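Local coordinates for protein serine protease inhibitor 2 (Anopheles gambiae, PDB 3PZF) that inhibits the clip-domain serine proteases CLIPB9, CLIPB10 and CLIPB4 and so negatively regulates melanization in the mosquito hemolymph, at residues A[146-151]-A[167-172]; A[188-193]-A[238-243]; A[251-256]-A[370-375]. All coordinates share one frame; numbering follows the deposited sequence.

The three contacts follow one another along a single serpin chain without touching. Contact 1 packs helix 144-158 against the connection leading from it to strand 177-188. Contact 2 lies at the far end of that strand, so one strand of beta-sheet A runs between them; their centres are about 37 Å apart, on opposite sides of the centre of the chain. Strand 244-251 runs from the end of contact 2 to the start of contact 3, which joins it to the start of strand 374-380 in beta-sheet B; these two centres are about 24 Å apart and their nearest atoms about 9 Å. Of the three, contact 2 meets the hinge region, residues 344-348, required for binding to peptidase.

Contact 1: residues A[146-151]-A[167-172]; sequences QTAATI and VTPDSL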
ATOM      1  N   GLN A 146     -10.580 -20.321  16.891  1.00 46.69           N
ATOM      2  CA  GLN A 146      -9.191 -20.749  16.818  1.00 50.21           C
ATOM      3  C   GLN A 146      -8.535 -20.180  15.566  1.00 46.85           C
ATOM      4  O   GLN A 146      -7.380 -19.758  15.610  1.00 44.78           O
ATOM      5  CB  GLN A 146      -9.107 -22.275  16.840  1.00 51.85           C
ATOM      6  CG  GLN A 146      -7.927 -22.885  16.108  1.00 64.02           C
ATOM      7  CD  GLN A 146      -8.032 -24.405  16.035  1.00 74.82           C
ATOM      8  OE1 GLN A 146      -8.153 -24.982  14.952  1.00 64.03           O
ATOM      9  NE2 GLN A 146      -7.999 -25.056  17.195  1.00 81.36           N
ATOM     10  N   THR A 147      -9.285 -20.155  14.465  1.00 43.13           N
ATOM     11  CA  THR A 147      -8.747 -19.732  13.168  1.00 39.00           C
ATOM     12  C   THR A 147      -8.423 -18.243  13.193  1.00 43.02           C
ATOM     13  O   THR A 147      -7.359 -17.839  12.745  1.00 40.34           O
ATOM     14  CB  THR A 147      -9.726 -20.039  12.011  1.00 39.44           C
ATOM     15  OG1 THR A 147     -10.019 -21.446  11.987  1.00 47.80           O
ATOM     16  CG2 THR A 147      -9.112 -19.640  10.634  1.00 38.35           C
ATOM     17  N   ALA A 148      -9.332 -17.434  13.737  1.00 42.81           N
ATOM     18  CA  ALA A 148      -9.101 -15.997  13.868  1.00 41.65           C
ATOM     19  C   ALA A 148      -7.832 -15.731  14.673  1.00 48.38           C
ATOM     20  O   ALA A 148      -7.022 -14.867  14.312  1.00 40.18           O
ATOM     21  CB  ALA A 148     -10.298 -15.316  14.514  1.00 51.15           C
ATOM     22  N   ALA A 149      -7.662 -16.481  15.756  1.00 47.23           N
ATOM     23  CA  ALA A 149      -6.470 -16.384  16.594  1.00 49.27           C
ATOM     24  C   ALA A 149      -5.215 -16.709  15.789  1.00 44.84           C
ATOM     25  O   ALA A 149      -4.189 -16.037  15.908  1.00 43.73           O
ATOM     26  CB  ALA A 149      -6.591 -17.329  17.790  1.00 46.81           C
ATOM     27  N   THR A 150      -5.296 -17.739  14.961  1.00 43.47           N
ATOM     28  CA  THR A 150      -4.148 -18.138  14.177  1.00 38.43           C
ATOM     29  C   THR A 150      -3.775 -17.022  13.200  1.00 39.69           C
ATOM     30  O   THR A 150      -2.614 -16.632  13.107  1.00 37.97           O
ATOM     31  CB  THR A 150      -4.422 -19.437  13.431  1.00 41.10           C
ATOM     32  OG1 THR A 150      -4.620 -20.497  14.387  1.00 46.27           O
ATOM     33  CG2 THR A 150      -3.251 -19.778  12.538  1.00 43.84           C
ATOM     34  N   ILE A 151      -4.767 -16.511  12.478  1.00 37.71           N
ATOM     35  CA  ILE A 151      -4.525 -15.458  11.499  1.00 32.99           C
ATOM     36  C   ILE A 151      -4.003 -14.187  12.180  1.00 33.70           C
ATOM     37  O   ILE A 151      -3.066 -13.563  11.700  1.00 32.84           O
ATOM     38  CB  ILE A 151      -5.798 -15.158  10.686  1.00 35.33           C
ATOM     39  CG1 ILE A 151      -6.138 -16.379   9.812  1.00 35.49           C
ATOM     40  CG2 ILE A 151      -5.592 -13.881   9.815  1.00 32.25           C
ATOM     41  CD1 ILE A 151      -7.490 -16.322   9.155  1.00 35.22           C
ATOM     42  N   VAL A 167      -8.909 -10.033  11.490  1.00 35.91           N
ATOM     43  CA  VAL A 167     -10.214 -10.655  11.296  1.00 32.93           C
ATOM     44  C   VAL A 167     -10.875 -10.982  12.637  1.00 40.99           C
ATOM     45  O   VAL A 167     -10.215 -11.080  13.661  1.00 36.45           O
ATOM     46  CB  VAL A 167     -10.133 -11.970  10.470  1.00 33.52           C
ATOM     47  CG1 VAL A 167      -9.589 -11.719   9.058  1.00 38.06           C
ATOM     48  CG2 VAL A 167      -9.300 -13.025  11.209  1.00 37.76           C
ATOM     49  N   THR A 168     -12.191 -11.115  12.619  1.00 40.13           N
ATOM     50  CA  THR A 168     -12.927 -11.650  13.766  1.00 45.45           C
ATOM     51  C   THR A 168     -13.557 -12.963  13.325  1.00 48.29           C
ATOM     52  O   THR A 168     -13.649 -13.218  12.131  1.00 42.69           O
ATOM     53  CB  THR A 168     -14.042 -10.689  14.210  1.00 47.10           C
ATOM     54  OG1 THR A 168     -15.001 -10.558  13.153  1.00 50.33           O
ATOM     55  CG2 THR A 168     -13.469  -9.317  14.569  1.00 46.69           C
ATOM     56  N   PRO A 169     -13.995 -13.805  14.273  1.00 50.93           N
ATOM     57  CA  PRO A 169     -14.694 -15.017  13.835  1.00 54.78           C
ATOM     58  C   PRO A 169     -15.803 -14.723  12.809  1.00 56.07           C
ATOM     59  O   PRO A 169     -15.999 -15.499  11.866  1.00 47.88           O
ATOM     60  CB  PRO A 169     -15.272 -15.572  15.141  1.00 54.39           C
ATOM     61  CG  PRO A 169     -14.275 -15.130  16.185  1.00 54.29           C
ATOM     62  CD  PRO A 169     -13.815 -13.761  15.737  1.00 53.74           C
ATOM     63  N   ASP A 170     -16.500 -13.602  12.978  1.00 51.16           N
ATOM     64  CA  ASP A 170     -17.627 -13.264  12.109  1.00 59.81           C
ATOM     65  C   ASP A 170     -17.202 -13.011  10.659  1.00 57.66           C
ATOM     66  O   ASP A 170     -17.961 -13.297   9.730  1.00 61.90           O
ATOM     67  CB  ASP A 170     -18.383 -12.041  12.662  1.00 65.21           C
ATOM     68  CG  ASP A 170     -19.357 -12.408  13.770  1.00 80.86           C
ATOM     69  OD1 ASP A 170     -19.982 -13.485  13.682  1.00 83.14           O
ATOM     70  OD2 ASP A 170     -19.501 -11.619  14.729  1.00 82.60           O
ATOM     71  N   SER A 171     -16.000 -12.474  10.463  1.00 43.67           N
ATOM     72  CA  SER A 171     -15.502 -12.192   9.117  1.00 46.24           C
ATOM     73  C   SER A 171     -14.966 -13.446   8.407  1.00 50.22           C
ATOM     74  O   SER A 171     -14.568 -13.376   7.244  1.00 49.84           O
ATOM     75  CB  SER A 171     -14.433 -11.096   9.154  1.00 54.60           C
ATOM     76  OG  SER A 171     -13.438 -11.371  10.120  1.00 51.53           O
ATOM     77  N   LEU A 172     -14.972 -14.579   9.106  1.00 42.49           N
ATOM     78  CA  LEU A 172     -14.548 -15.866   8.542  1.00 46.46           C
ATOM     79  C   LEU A 172     -15.756 -16.751   8.249  1.00 50.02           C
ATOM     80  O   LEU A 172     -15.609 -17.869   7.750  1.00 47.92           O
ATOM     81  CB  LEU A 172     -13.599 -16.598   9.506  1.00 42.34           C
ATOM     82  CG  LEU A 172     -12.304 -15.835   9.839  1.00 41.00           C
ATOM     83  CD1 LEU A 172     -11.403 -16.641  10.772  1.00 48.65           C
ATOM     84  CD2 LEU A 172     -11.567 -15.461   8.576  1.00 40.17           C
TER
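A148 points its methyl group into the side chains of V167, P169 and L172, where helix 144-158 meets the connection that follows it. This is helix F of the serpin fold, which lies against beta-sheet A, together with the segment that leads on to strand 177-188 of that sheet. The methyl meets the proline at the ring's CD, with A148 CB and P169 CD 4.0 Å apart, while the two branched side chains come up beside it. V167 does so with CG2, which sits between the backbone N and the carbonyl carbon (CG1 at chi1 -62°) and is 4.0 Å from A148 CA. The same methyl also meets I151, whose side chain crosses that of V167 at about a right angle, CG2 to CG2 at 4.1 Å. L172 presents its fork to the helix: CD1 lies 3.7 Å from A148 N and 3.8 Å from T147 CG2, and the other branch reaches I151, with L172 CD2 4.2 Å from I151 CD1. T147 thus offers its methyl to the leucine, while its hydroxyl OG1 is hydrogen-bonded to the N143 carbonyl near the start of the helix. The interface is apolar and largely buried; V167 also touches F334 of strand 332-341, and I151 touches V180 of strand 177-188. The connection is folded at residues 169-171 into a short 3-10 turn, in which T168 O accepts two donors of S171: the backbone N at 3.0 Å and OG at 2.7 Å, the hydroxyl lying in the carbonyl plane on a lone pair.

Contact 2: residues A[188-193]-A[238-243]; sequences LWTYPF and PYRGNK
W189 and Y239 form an offset stack at the breach of the serpin fold, the region of beta-sheet A where the reactive-centre loop begins. The two side chains run side by side in the same direction, the indole six-membered ring and the phenol ring 4.5 Å apart between centroids with planes at 14°. The overlap is displaced toward the rims, bringing W189 CZ3 to 3.5 Å from Y239 CZ. Backbones bridge once at this pair, flanked by R240 N to L188 O (2.8 Å) and T190 N to P238 O (3.0 Å). Beyond the bridge the packing is looser, and a water joins the segments at each end: one between L188 N and R240 O, the other between Y191 N and P238 O. Here the exposed Y191 ring merely brushes the proline, CD2 to P238 CG at 4.1 Å. The R240 chain, extended from CG to NE, lays one face of its guanidinium over T190 O without a hydrogen bond; its charge pairs with E353. The stacked rings also engage the hinge and its approach: Y239 OH is hydrogen-bonded to S346 OG, and W189 NE1 to N342 O. M246 of strand 244-251 touches both rings, L237 of strand 232-238 packs on W189, and F185 of strand 177-188 meets Y239 edge-to-face.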
ATOM      1  N   LEU A 188      13.913   5.931   8.514  1.00 23.10           N
ATOM      2  CA  LEU A 188      14.361   7.222   9.051  1.00 23.16           C
ATOM      3  C   LEU A 188      14.398   8.246   7.950  1.00 23.25           C
ATOM      4  O   LEU A 188      14.893   7.976   6.836  1.00 23.86           O
ATOM      5  CB  LEU A 188      15.782   7.117   9.617  1.00 29.31           C
ATOM      6  CG  LEU A 188      15.934   6.306  10.904  1.00 36.92           C
ATOM      7  CD1 LEU A 188      17.406   6.054  11.224  1.00 39.61           C
ATOM      8  CD2 LEU A 188      15.257   7.052  12.027  1.00 42.14           C
ATOM      9  N   TRP A 189      13.928   9.451   8.238  1.00 22.54           N
ATOM     10  CA  TRP A 189      14.090  10.511   7.258  1.00 21.64           C
ATOM     11  C   TRP A 189      15.573  10.796   7.048  1.00 21.19           C
ATOM     12  O   TRP A 189      16.344  10.841   8.010  1.00 25.67           O
ATOM     13  CB  TRP A 189      13.484  11.826   7.783  1.00 20.87           C
ATOM     14  CG  TRP A 189      12.015  11.831   8.047  1.00 21.29           C
ATOM     15  CD1 TRP A 189      11.399  12.221   9.220  1.00 19.37           C
ATOM     16  CD2 TRP A 189      10.965  11.490   7.141  1.00 20.15           C
ATOM     17  NE1 TRP A 189      10.035  12.122   9.093  1.00 22.18           N
ATOM     18  CE2 TRP A 189       9.736  11.679   7.831  1.00 23.15           C
ATOM     19  CE3 TRP A 189      10.929  11.033   5.820  1.00 18.92           C
ATOM     20  CZ2 TRP A 189       8.494  11.420   7.240  1.00 22.27           C
ATOM     21  CZ3 TRP A 189       9.693  10.776   5.233  1.00 19.37           C
ATOM     22  CH2 TRP A 189       8.496  10.971   5.937  1.00 20.05           C
ATOM     23  N   THR A 190      15.976  11.037   5.805  1.00 21.83           N
ATOM     24  CA  THR A 190      17.301  11.567   5.551  1.00 22.79           C
ATOM     25  C   THR A 190      17.439  12.935   6.259  1.00 29.66           C
ATOM     26  O   THR A 190      18.491  13.287   6.787  1.00 25.79           O
ATOM     27  CB  THR A 190      17.520  11.729   4.050  1.00 29.43           C
ATOM     28  OG1 THR A 190      17.288  10.460   3.407  1.00 26.39           O
ATOM     29  CG2 THR A 190      18.941  12.230   3.760  1.00 33.91           C
ATOM     30  N   TYR A 191      16.348  13.686   6.296  1.00 21.19           N
ATOM     31  CA  TYR A 191      16.364  15.034   6.888  1.00 26.76           C
ATOM     32  C   TYR A 191      15.305  15.085   8.002  1.00 27.40           C
ATOM     33  O   TYR A 191      14.150  15.374   7.758  1.00 25.77           O
ATOM     34  CB  TYR A 191      16.080  16.088   5.825  1.00 26.44           C
ATOM     35  CG  TYR A 191      17.104  16.050   4.702  1.00 25.28           C
ATOM     36  CD1 TYR A 191      18.415  16.446   4.941  1.00 35.24           C
ATOM     37  CD2 TYR A 191      16.773  15.559   3.449  1.00 25.87           C
ATOM     38  CE1 TYR A 191      19.372  16.396   3.941  1.00 46.52           C
ATOM     39  CE2 TYR A 191      17.734  15.505   2.433  1.00 32.59           C
ATOM     40  CZ  TYR A 191      19.020  15.928   2.694  1.00 40.43           C
ATOM     41  OH  TYR A 191      19.967  15.863   1.705  1.00 42.58           O
ATOM     42  N   PRO A 192      15.707  14.769   9.227  1.00 23.05           N
ATOM     43  CA  PRO A 192      14.674  14.693  10.280  1.00 25.88           C
ATOM     44  C   PRO A 192      14.220  16.098  10.683  1.00 22.06           C
ATOM     45  O   PRO A 192      15.003  17.054  10.540  1.00 28.15           O
ATOM     46  CB  PRO A 192      15.409  14.034  11.453  1.00 31.02           C
ATOM     47  CG  PRO A 192      16.875  14.285  11.191  1.00 31.47           C
ATOM     48  CD  PRO A 192      17.023  14.293   9.686  1.00 30.42           C
ATOM     49  N   PHE A 193      12.987  16.217  11.164  1.00 25.00           N
ATOM     50  CA  PHE A 193      12.505  17.491  11.732  1.00 25.22           C
ATOM     51  C   PHE A 193      13.044  17.767  13.115  1.00 27.63           C
ATOM     52  O   PHE A 193      13.213  16.846  13.922  1.00 27.44           O
ATOM     53  CB  PHE A 193      10.984  17.449  11.829  1.00 22.21           C
ATOM     54  CG  PHE A 193      10.301  17.360  10.490  1.00 22.13           C
ATOM     55  CD1 PHE A 193       9.752  18.503   9.911  1.00 26.03           C
ATOM     56  CD2 PHE A 193      10.225  16.159   9.801  1.00 20.23           C
ATOM     57  CE1 PHE A 193       9.103  18.442   8.703  1.00 25.42           C
ATOM     58  CE2 PHE A 193       9.578  16.085   8.578  1.00 25.11           C
ATOM     59  CZ  PHE A 193       9.032  17.245   8.010  1.00 24.11           C
ATOM     60  N   PRO A 238      12.771  12.048   1.453  1.00 19.15           N
ATOM     61  CA  PRO A 238      13.464  10.766   1.311  1.00 22.23           C
ATOM     62  C   PRO A 238      13.733  10.091   2.653  1.00 23.41           C
ATOM     63  O   PRO A 238      13.921  10.779   3.650  1.00 23.56           O
ATOM     64  CB  PRO A 238      14.793  11.172   0.675  1.00 24.07           C
ATOM     65  CG  PRO A 238      15.006  12.594   1.147  1.00 27.23           C
ATOM     66  CD  PRO A 238      13.648  13.185   1.102  1.00 27.32           C
ATOM     67  N   TYR A 239      13.759   8.759   2.662  1.00 21.80           N
ATOM     68  CA  TYR A 239      14.257   8.009   3.806  1.00 19.58           C
ATOM     69  C   TYR A 239      15.706   7.575   3.584  1.00 23.86           C
ATOM     70  O   TYR A 239      16.133   7.410   2.444  1.00 26.26           O
ATOM     71  CB  TYR A 239      13.411   6.744   4.018  1.00 19.52           C
ATOM     72  CG  TYR A 239      11.977   6.974   4.429  1.00 18.98           C
ATOM     73  CD1 TYR A 239      11.633   7.174   5.767  1.00 20.99           C
ATOM     74  CD2 TYR A 239      10.960   6.940   3.486  1.00 20.01           C
ATOM     75  CE1 TYR A 239      10.308   7.352   6.145  1.00 21.96           C
ATOM     76  CE2 TYR A 239       9.630   7.107   3.862  1.00 21.07           C
ATOM     77  CZ  TYR A 239       9.315   7.319   5.185  1.00 20.26           C
ATOM     78  OH  TYR A 239       7.996   7.487   5.558  1.00 22.24           O
ATOM     79  N   ARG A 240      16.451   7.333   4.661  1.00 25.38           N
ATOM     80  CA  ARG A 240      17.812   6.813   4.536  1.00 29.09           C
ATOM     81  C   ARG A 240      17.783   5.436   3.884  1.00 28.70           C
ATOM     82  O   ARG A 240      16.860   4.658   4.107  1.00 25.66           O
ATOM     83  CB  ARG A 240      18.484   6.717   5.906  1.00 29.96           C
ATOM     84  CG  ARG A 240      18.596   8.065   6.612  1.00 34.53           C
ATOM     85  CD  ARG A 240      19.540   8.038   7.792  1.00 39.14           C
ATOM     86  NE  ARG A 240      19.551   9.358   8.425  1.00 57.89           N
ATOM     87  CZ  ARG A 240      20.306  10.383   8.029  1.00 61.72           C
ATOM     88  NH1 ARG A 240      21.145  10.247   7.002  1.00 63.16           N
ATOM     89  NH2 ARG A 240      20.226  11.549   8.666  1.00 48.92           N
ATOM     90  N   GLY A 241      18.792   5.152   3.072  1.00 29.05           N
ATOM     91  CA  GLY A 241      18.886   3.866   2.402  1.00 28.57           C
ATOM     92  C   GLY A 241      19.005   3.966   0.887  1.00 32.86           C
ATOM     93  O   GLY A 241      19.203   2.951   0.214  1.00 36.56           O
ATOM     94  N   ASN A 242      18.877   5.181   0.364  1.00 28.01           N
ATOM     95  CA  ASN A 242      18.901   5.449  -1.078  1.00 37.76           C
ATOM     96  C   ASN A 242      17.920   4.605  -1.855  1.00 37.54           C
ATOM     97  O   ASN A 242      18.229   4.136  -2.959  1.00 37.43           O
ATOM     98  CB  ASN A 242      20.301   5.229  -1.657  1.00 41.05           C
ATOM     99  CG  ASN A 242      21.297   6.250  -1.164  1.00 55.58           C
ATOM    100  OD1 ASN A 242      22.374   5.896  -0.687  1.00 61.29           O
ATOM    101  ND2 ASN A 242      20.935   7.531  -1.258  1.00 60.62           N
ATOM    102  N   LYS A 243      16.741   4.393  -1.293  1.00 31.07           N
ATOM    103  CA  LYS A 243      15.750   3.577  -1.980  1.00 24.78           C
ATOM    104  C   LYS A 243      14.335   4.110  -1.888  1.00 30.21           C
ATOM    105  O   LYS A 243      13.621   4.127  -2.896  1.00 25.14           O
ATOM    106  CB  LYS A 243      15.759   2.148  -1.466  1.00 32.28           C
ATOM    107  CG  LYS A 243      14.651   1.328  -2.075  1.00 38.67           C
ATOM    108  CD  LYS A 243      15.056  -0.115  -2.251  1.00 44.83           C
ATOM    109  CE  LYS A 243      16.170  -0.263  -3.261  1.00 38.37           C
ATOM    110  NZ  LYS A 243      16.748  -1.615  -3.158  1.00 50.60           N
TER
HETATM  111  O   HOH W   1      15.497   4.500   6.579  1.00 30.70           O
HETATM  112  O   HOH W   2      14.032  13.480   4.539  1.00 23.51           O

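Contact 3: residues A[251-256]-A[370-375]; sequences PNPDNT and ANRPFI
A side-chain-to-backbone hydrogen-bonded contact, R372 on the carbonyl of P251, ties the end of strand 244-251 to the residues leading into strand 374-380, its antiparallel neighbour in beta-sheet B of the serpin fold. P251 O receives two nitrogens of one guanidinium side-on, R372 NE and R372 NH2, each 3.0 Å away. The NE bond follows the carbonyl direction closely, with 152° at its hydrogen, whereas NH2 is tilted 19° from the carbonyl plane. Two bonds to one acceptor, both in the guanidinium plane, fix the rotation of the flat group, and the P253 ring comes over one face near its rim, P253 CD standing 3.7 Å from R372 NH2. A chi1 of 57° swings the arginine chain over its own backbone, and from CG to NE it runs extended to the P251 carbonyl. Beside this, the P251 ring itself meets the other backbone, with CD 3.3 Å from P373 O. P253 occupies the second position of a type I turn from N252 to N255, closed by N255 N to N252 O at 2.9 Å. The chain then enters helix 257-263 with T256 as N-cap. V257 and V260 of that helix rest on P251, and V257 also touches P373. F374 turns its ring away from the loop to P286 and F288 of strand 277-295, while the backbone of I375 is hydrogen-bonded to I249 of strand 244-251.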
ATOM      1  N   PRO A 251      -3.524  19.458  -1.937  1.00 22.44           N
ATOM      2  CA  PRO A 251      -4.367  20.258  -2.837  1.00 23.55           C
ATOM      3  C   PRO A 251      -4.247  21.746  -2.477  1.00 25.25           C
ATOM      4  O   PRO A 251      -4.192  22.064  -1.302  1.00 23.87           O
ATOM      5  CB  PRO A 251      -5.794  19.759  -2.521  1.00 26.92           C
ATOM      6  CG  PRO A 251      -5.590  18.325  -2.040  1.00 24.28           C
ATOM      7  CD  PRO A 251      -4.277  18.366  -1.275  1.00 21.95           C
ATOM      8  N   ASN A 252      -4.139  22.621  -3.466  1.00 21.32           N
ATOM      9  CA  ASN A 252      -4.194  24.041  -3.197  1.00 23.76           C
ATOM     10  C   ASN A 252      -5.496  24.330  -2.469  1.00 33.37           C
ATOM     11  O   ASN A 252      -6.445  23.537  -2.526  1.00 29.03           O
ATOM     12  CB  ASN A 252      -4.138  24.827  -4.513  1.00 32.31           C
ATOM     13  CG  ASN A 252      -2.861  24.575  -5.309  1.00 37.89           C
ATOM     14  OD1 ASN A 252      -1.787  24.243  -4.767  1.00 30.52           O
ATOM     15  ND2 ASN A 252      -2.968  24.768  -6.611  1.00 27.99           N
ATOM     16  N   PRO A 253      -5.559  25.467  -1.761  1.00 28.98           N
ATOM     17  CA  PRO A 253      -6.719  25.725  -0.898  1.00 32.56           C
ATOM     18  C   PRO A 253      -8.038  25.772  -1.674  1.00 31.39           C
ATOM     19  O   PRO A 253      -9.097  25.525  -1.103  1.00 37.23           O
ATOM     20  CB  PRO A 253      -6.406  27.100  -0.289  1.00 37.56           C
ATOM     21  CG  PRO A 253      -4.930  27.241  -0.388  1.00 36.69           C
ATOM     22  CD  PRO A 253      -4.533  26.519  -1.654  1.00 32.86           C
ATOM     23  N   ASP A 254      -7.951  26.056  -2.965  1.00 33.37           N
ATOM     24  CA  ASP A 254      -9.112  26.166  -3.838  1.00 47.90           C
ATOM     25  C   ASP A 254      -9.725  24.803  -4.179  1.00 44.98           C
ATOM     26  O   ASP A 254     -10.818  24.743  -4.736  1.00 43.15           O
ATOM     27  CB  ASP A 254      -8.694  26.843  -5.152  1.00 55.00           C
ATOM     28  CG  ASP A 254      -9.042  28.325  -5.199  1.00 74.15           C
ATOM     29  OD1 ASP A 254      -9.247  28.932  -4.126  1.00 75.89           O
ATOM     30  OD2 ASP A 254      -9.104  28.887  -6.321  1.00 73.91           O
ATOM     31  N   ASN A 255      -9.021  23.722  -3.845  1.00 32.33           N
ATOM     32  CA  ASN A 255      -9.372  22.385  -4.317  1.00 29.50           C
ATOM     33  C   ASN A 255      -9.442  21.402  -3.178  1.00 35.01           C
ATOM     34  O   ASN A 255      -8.837  21.619  -2.140  1.00 34.97           O
ATOM     35  CB  ASN A 255      -8.321  21.859  -5.291  1.00 29.63           C
ATOM     36  CG  ASN A 255      -8.166  22.736  -6.513  1.00 48.90           C
ATOM     37  OD1 ASN A 255      -9.147  23.181  -7.093  1.00 55.07           O
ATOM     38  ND2 ASN A 255      -6.928  22.992  -6.904  1.00 47.07           N
ATOM     39  N   THR A 256     -10.146  20.297  -3.400  1.00 40.93           N
ATOM     40  CA  THR A 256     -10.260  19.249  -2.392  1.00 38.97           C
ATOM     41  C   THR A 256      -9.411  18.074  -2.814  1.00 30.60           C
ATOM     42  O   THR A 256      -8.969  18.001  -3.960  1.00 31.04           O
ATOM     43  CB  THR A 256     -11.703  18.722  -2.266  1.00 36.15           C
ATOM     44  OG1 THR A 256     -12.098  18.167  -3.526  1.00 33.23           O
ATOM     45  CG2 THR A 256     -12.667  19.835  -1.866  1.00 49.97           C
ATOM     46  N   ALA A 370       0.877  21.694   5.324  1.00 20.43           N
ATOM     47  CA  ALA A 370      -0.182  20.701   5.189  1.00 18.98           C
ATOM     48  C   ALA A 370      -1.135  20.737   6.396  1.00 24.20           C
ATOM     49  O   ALA A 370      -1.129  19.826   7.209  1.00 22.96           O
ATOM     50  CB  ALA A 370       0.431  19.280   5.053  1.00 21.55           C
ATOM     51  N   ASN A 371      -1.926  21.797   6.510  1.00 19.92           N
ATOM     52  CA  ASN A 371      -2.928  21.872   7.582  1.00 18.95           C
ATOM     53  C   ASN A 371      -4.345  21.631   7.038  1.00 24.97           C
ATOM     54  O   ASN A 371      -5.329  22.111   7.593  1.00 24.72           O
ATOM     55  CB  ASN A 371      -2.823  23.215   8.300  1.00 19.94           C
ATOM     56  CG  ASN A 371      -3.227  24.383   7.415  1.00 28.57           C
ATOM     57  OD1 ASN A 371      -3.383  24.240   6.199  1.00 23.74           O
ATOM     58  ND2 ASN A 371      -3.371  25.562   8.028  1.00 24.76           N
ATOM     59  N   ARG A 372      -4.425  20.891   5.939  1.00 24.33           N
ATOM     60  CA  ARG A 372      -5.696  20.418   5.402  1.00 24.40           C
ATOM     61  C   ARG A 372      -5.441  19.047   4.753  1.00 23.69           C
ATOM     62  O   ARG A 372      -4.312  18.619   4.698  1.00 21.35           O
ATOM     63  CB  ARG A 372      -6.275  21.401   4.397  1.00 31.56           C
ATOM     64  CG  ARG A 372      -5.377  21.698   3.265  1.00 27.56           C
ATOM     65  CD  ARG A 372      -5.896  22.871   2.430  1.00 38.85           C
ATOM     66  NE  ARG A 372      -4.885  23.117   1.419  1.00 32.25           N
ATOM     67  CZ  ARG A 372      -3.897  23.988   1.559  1.00 27.08           C
ATOM     68  NH1 ARG A 372      -3.845  24.773   2.637  1.00 28.24           N
ATOM     69  NH2 ARG A 372      -2.983  24.098   0.612  1.00 27.72           N
ATOM     70  N   PRO A 373      -6.496  18.353   4.314  1.00 22.02           N
ATOM     71  CA  PRO A 373      -6.286  16.950   3.898  1.00 17.47           C
ATOM     72  C   PRO A 373      -5.326  16.809   2.706  1.00 18.45           C
ATOM     73  O   PRO A 373      -5.214  17.703   1.864  1.00 20.49           O
ATOM     74  CB  PRO A 373      -7.696  16.484   3.502  1.00 21.94           C
ATOM     75  CG  PRO A 373      -8.600  17.243   4.458  1.00 21.97           C
ATOM     76  CD  PRO A 373      -7.926  18.664   4.478  1.00 22.46           C
ATOM     77  N   PHE A 374      -4.611  15.694   2.673  1.00 16.87           N
ATOM     78  CA  PHE A 374      -3.627  15.482   1.610  1.00 17.63           C
ATOM     79  C   PHE A 374      -3.454  14.016   1.347  1.00 19.37           C
ATOM     80  O   PHE A 374      -3.918  13.182   2.128  1.00 18.82           O
ATOM     81  CB  PHE A 374      -2.283  16.118   2.009  1.00 18.02           C
ATOM     82  CG  PHE A 374      -1.711  15.610   3.320  1.00 19.11           C
ATOM     83  CD1 PHE A 374      -1.976  16.286   4.523  1.00 19.55           C
ATOM     84  CD2 PHE A 374      -0.878  14.502   3.350  1.00 19.29           C
ATOM     85  CE1 PHE A 374      -1.429  15.862   5.704  1.00 21.00           C
ATOM     86  CE2 PHE A 374      -0.319  14.056   4.542  1.00 19.96           C
ATOM     87  CZ  PHE A 374      -0.617  14.742   5.743  1.00 20.81           C
ATOM     88  N   ILE A 375      -2.800  13.721   0.217  1.00 19.49           N
ATOM     89  CA  ILE A 375      -2.503  12.352  -0.220  1.00 20.08           C
ATOM     90  C   ILE A 375      -1.033  12.120   0.025  1.00 18.83           C
ATOM     91  O   ILE A 375      -0.246  13.050  -0.077  1.00 18.49           O
ATOM     92  CB  ILE A 375      -2.800  12.253  -1.729  1.00 20.16           C
ATOM     93  CG1 ILE A 375      -4.301  12.524  -1.946  1.00 25.39           C
ATOM     94  CG2 ILE A 375      -2.318  10.863  -2.327  1.00 17.48           C
ATOM     95  CD1 ILE A 375      -4.673  13.046  -3.360  1.00 26.79           C
TER